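Local atomic coordinates of arylsulfatase (Pseudoalteromonas sp. MB47, PDB entry 7AJ0), a protein that probably removes sulfate groups from the seaweed polysaccharide fucoidan, as an exo-acting, calcium-binding sulfatase that assembles as a hexamer. Residues G73-K85 / S285-D299. Residues are numbered along the deposited sequence; the frame is centred on the assembly and turned at random.
Sequences GAAIGAPTPNIDK and SPAAMPVRDAMVEVD
Asp299 points its carboxylate at the first turn of helix 81-88. Its CG lies anti to the backbone N (chi1 179°), which carries the group across to the backbone N-H groups there. OD1 takes the Ile83 N-H at 2.7 Å, nearly along its own C-O axis. OD2 receives a weak bond from Asn82 N. The Asn82 amide crosses the carboxylate obliquely, the two planes 26° apart, and ND2 gives weak bonds to Asp299 OD2 and Asp299 O. The positive end of the helix dipole would probably stabilise the negative carboxylate. One helix turn back, Met295 bends so that its CE meets Ile83 CD1 at 3.8 Å.

Within this sulfatase domain, of the alkaline phosphatase superfamily, the contact seats the start of helix 81-88 and the loop before it against helix 290-311 and the turn leading into that helix. The Met295 side chain lies about 13 Å from the bound calcium.

At the other end, Arg292 NE donates to Ile76 O at 3.1 Å, a bent bond (136°). Ile76 CD1 sits over one guanidinium face, towards its rim. Ala78 CB packs on Arg292 CD at 3.7 Å. NH1 reaches Ser336 O, and NH2 reaches Asn471 O of a second subunit. A leucine in place of Arg292 would probably leave these three carbonyls without their donor and weaken the tie between subunits. Nearby, Ala287 N donates a hydrogen bond to Gly77 O (3.2 Å), while the Pro79 and Pro286 rings meet through their CD atoms.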
# COMPACT_ATOMS: atom_id res chain seq x y z
N GLY A 73 1.41 -2.88 32.15
CA GLY A 73 1.29 -2.22 33.44
C GLY A 73 1.87 -0.83 33.47
O GLY A 73 1.39 0.07 32.78
N ALA A 74 2.93 -0.64 34.27
CA ALA A 74 3.55 0.67 34.37
C ALA A 74 4.09 1.15 33.03
O ALA A 74 4.21 2.36 32.81
CB ALA A 74 4.68 0.64 35.41
N ALA A 75 4.42 0.22 32.13
CA ALA A 75 4.93 0.61 30.82
C ALA A 75 3.88 1.32 29.97
O ALA A 75 4.24 2.05 29.05
CB ALA A 75 5.45 -0.62 30.08
N ILE A 76 2.59 1.11 30.26
CA ILE A 76 1.51 1.75 29.53
C ILE A 76 0.65 2.62 30.45
O ILE A 76 -0.51 2.89 30.16
CB ILE A 76 0.64 0.72 28.78
CG1 ILE A 76 0.12 -0.35 29.75
CG2 ILE A 76 1.43 0.07 27.66
CD1 ILE A 76 -0.89 -1.29 29.13
N GLY A 77 1.21 3.04 31.58
CA GLY A 77 0.51 3.95 32.47
C GLY A 77 -0.66 3.36 33.22
O GLY A 77 -1.66 4.06 33.44
N ALA A 78 -0.56 2.10 33.64
CA ALA A 78 -1.61 1.50 34.46
C ALA A 78 -1.08 0.29 35.23
O ALA A 78 -1.33 -0.85 34.84
CB ALA A 78 -2.80 1.08 33.58
N PRO A 79 -0.37 0.51 36.33
CA PRO A 79 0.14 -0.62 37.12
C PRO A 79 -0.98 -1.56 37.54
O PRO A 79 -2.12 -1.15 37.78
CB PRO A 79 0.78 0.05 38.34
CG PRO A 79 1.10 1.43 37.90
CD PRO A 79 0.04 1.81 36.90
N THR A 80 -0.64 -2.85 37.62
CA THR A 80 -1.56 -3.90 38.07
C THR A 80 -0.86 -4.74 39.13
O THR A 80 -0.46 -5.88 38.87
CB THR A 80 -2.03 -4.76 36.90
OG1 THR A 80 -0.93 -5.48 36.35
CG2 THR A 80 -2.67 -3.89 35.81
N PRO A 81 -0.69 -4.20 40.34
CA PRO A 81 0.10 -4.94 41.35
C PRO A 81 -0.55 -6.23 41.82
O PRO A 81 0.16 -7.22 42.03
CB PRO A 81 0.24 -3.92 42.50
CG PRO A 81 -0.89 -2.96 42.30
CD PRO A 81 -1.08 -2.86 40.81
N ASN A 82 -1.87 -6.25 42.02
CA ASN A 82 -2.50 -7.47 42.52
C ASN A 82 -2.46 -8.59 41.49
O ASN A 82 -2.20 -9.75 41.82
CB ASN A 82 -3.95 -7.19 42.93
CG ASN A 82 -4.05 -6.29 44.13
OD1 ASN A 82 -3.61 -6.64 45.23
ND2 ASN A 82 -4.62 -5.11 43.94
N ILE A 83 -2.73 -8.26 40.22
CA ILE A 83 -2.65 -9.27 39.17
C ILE A 83 -1.22 -9.76 39.02
O ILE A 83 -0.98 -10.95 38.78
CB ILE A 83 -3.20 -8.70 37.85
CG1 ILE A 83 -4.71 -8.46 37.97
CG2 ILE A 83 -2.89 -9.64 36.70
CD1 ILE A 83 -5.26 -7.48 36.95
N ASP A 84 -0.25 -8.86 39.17
CA ASP A 84 1.15 -9.27 39.13
C ASP A 84 1.45 -10.27 40.24
O ASP A 84 2.19 -11.23 40.05
CB ASP A 84 2.07 -8.06 39.24
CG ASP A 84 2.00 -7.16 38.01
OD1 ASP A 84 1.25 -7.49 37.07
OD2 ASP A 84 2.69 -6.11 37.99
N LYS A 85 0.87 -10.05 41.43
CA LYS A 85 1.16 -10.90 42.57
C LYS A 85 0.54 -12.29 42.39
O LYS A 85 1.14 -13.29 42.80
CB LYS A 85 0.67 -10.23 43.85
CG LYS A 85 1.20 -10.86 45.13
CD LYS A 85 0.93 -9.96 46.33
CE LYS A 85 1.30 -10.65 47.64
NZ LYS A 85 2.76 -10.97 47.73
N SER A 285 -4.95 6.15 37.34
CA SER A 285 -3.80 5.65 36.59
C SER A 285 -2.88 6.81 36.21
O SER A 285 -3.35 7.93 36.00
CB SER A 285 -4.26 4.93 35.33
OG SER A 285 -4.72 5.85 34.36
N PRO A 286 -1.57 6.57 36.13
CA PRO A 286 -0.68 7.63 35.62
C PRO A 286 -1.07 8.11 34.24
O PRO A 286 -0.91 9.30 33.93
CB PRO A 286 0.70 6.96 35.62
CG PRO A 286 0.60 5.88 36.65
CD PRO A 286 -0.82 5.38 36.59
N ALA A 287 -1.59 7.22 33.39
CA ALA A 287 -2.02 7.64 32.06
C ALA A 287 -3.22 8.58 32.12
O ALA A 287 -3.35 9.47 31.26
CB ALA A 287 -2.36 6.41 31.21
N ALA A 288 -4.10 8.40 33.10
CA ALA A 288 -5.25 9.27 33.30
C ALA A 288 -6.19 9.23 32.09
O ALA A 288 -6.63 10.26 31.58
CB ALA A 288 -4.81 10.71 33.60
N MET A 289 -6.48 8.02 31.63
CA MET A 289 -7.43 7.78 30.55
C MET A 289 -8.44 6.75 31.01
O MET A 289 -8.12 5.87 31.81
CB MET A 289 -6.72 7.29 29.28
CG MET A 289 -5.93 8.38 28.57
SD MET A 289 -6.97 9.58 27.71
CE MET A 289 -7.52 8.63 26.29
N PRO A 290 -9.69 6.84 30.53
CA PRO A 290 -10.73 5.93 31.03
C PRO A 290 -10.35 4.46 31.01
O PRO A 290 -10.61 3.76 32.00
CB PRO A 290 -11.92 6.23 30.10
CG PRO A 290 -11.72 7.65 29.71
CD PRO A 290 -10.23 7.85 29.59
N VAL A 291 -9.75 3.97 29.93
CA VAL A 291 -9.49 2.53 29.83
C VAL A 291 -8.38 2.11 30.78
O VAL A 291 -8.35 0.97 31.25
CB VAL A 291 -9.17 2.15 28.38
CG1 VAL A 291 -7.79 2.64 27.99
CG2 VAL A 291 -9.27 0.64 28.20
N ARG A 292 -7.44 3.01 31.08
CA ARG A 292 -6.38 2.68 32.03
C ARG A 292 -6.87 2.81 33.47
O ARG A 292 -6.52 1.99 34.32
CB ARG A 292 -5.16 3.58 31.80
CG ARG A 292 -4.54 3.46 30.42
CD ARG A 292 -3.87 2.11 30.18
NE ARG A 292 -3.18 2.10 28.89
CZ ARG A 292 -3.64 1.51 27.79
NH1 ARG A 292 -4.78 0.83 27.80
NH2 ARG A 292 -2.93 1.57 26.67
N ASP A 293 -7.66 3.85 33.75
CA ASP A 293 -8.32 3.93 35.05
C ASP A 293 -9.15 2.69 35.32
O ASP A 293 -9.20 2.19 36.45
CB ASP A 293 -9.21 5.18 35.11
CG ASP A 293 -8.41 6.47 35.12
OD1 ASP A 293 -7.16 6.41 35.25
OD2 ASP A 293 -9.03 7.55 35.00
N ALA A 294 -9.83 2.17 34.28
CA ALA A 294 -10.60 0.95 34.43
C ALA A 294 -9.71 -0.24 34.74
O ALA A 294 -10.11 -1.15 35.48
CB ALA A 294 -11.41 0.68 33.16
N MET A 295 -8.49 -0.25 34.19
CA MET A 295 -7.57 -1.35 34.48
C MET A 295 -7.14 -1.32 35.94
O MET A 295 -6.97 -2.38 36.56
CB MET A 295 -6.36 -1.26 33.55
CG MET A 295 -5.58 -2.56 33.39
SD MET A 295 -6.63 -3.96 32.95
CE MET A 295 -5.87 -5.27 33.89
N VAL A 296 -6.98 -0.13 36.52
CA VAL A 296 -6.65 -0.03 37.94
C VAL A 296 -7.82 -0.52 38.78
O VAL A 296 -7.63 -1.18 39.81
CB VAL A 296 -6.25 1.41 38.29
CG1 VAL A 296 -6.10 1.57 39.79
CG2 VAL A 296 -4.95 1.78 37.58
N GLU A 297 -9.05 -0.21 38.37
CA GLU A 297 -10.22 -0.69 39.09
C GLU A 297 -10.30 -2.21 39.06
O GLU A 297 -10.56 -2.85 40.08
CB GLU A 297 -11.49 -0.07 38.52
CG GLU A 297 -12.79 -0.59 39.15
CD GLU A 297 -13.96 0.36 38.97
OE1 GLU A 297 -13.76 1.46 38.42
OE2 GLU A 297 -15.09 0.00 39.37
N VAL A 298 -10.07 -2.81 37.89
CA VAL A 298 -10.11 -4.27 37.78
C VAL A 298 -9.06 -4.90 38.69
O VAL A 298 -9.31 -5.94 39.32
CB VAL A 298 -9.91 -4.70 36.32
CG1 VAL A 298 -9.58 -6.19 36.24
CG2 VAL A 298 -11.15 -4.38 35.50
N ASP A 299 -7.88 -4.29 38.77
CA ASP A 299 -6.82 -4.85 39.60
C ASP A 299 -7.17 -4.75 41.08
O ASP A 299 -6.84 -5.65 41.87
CB ASP A 299 -5.50 -4.14 39.31
CG ASP A 299 -4.36 -4.67 40.16
OD1 ASP A 299 -3.89 -5.80 39.89
OD2 ASP A 299 -3.93 -3.96 41.10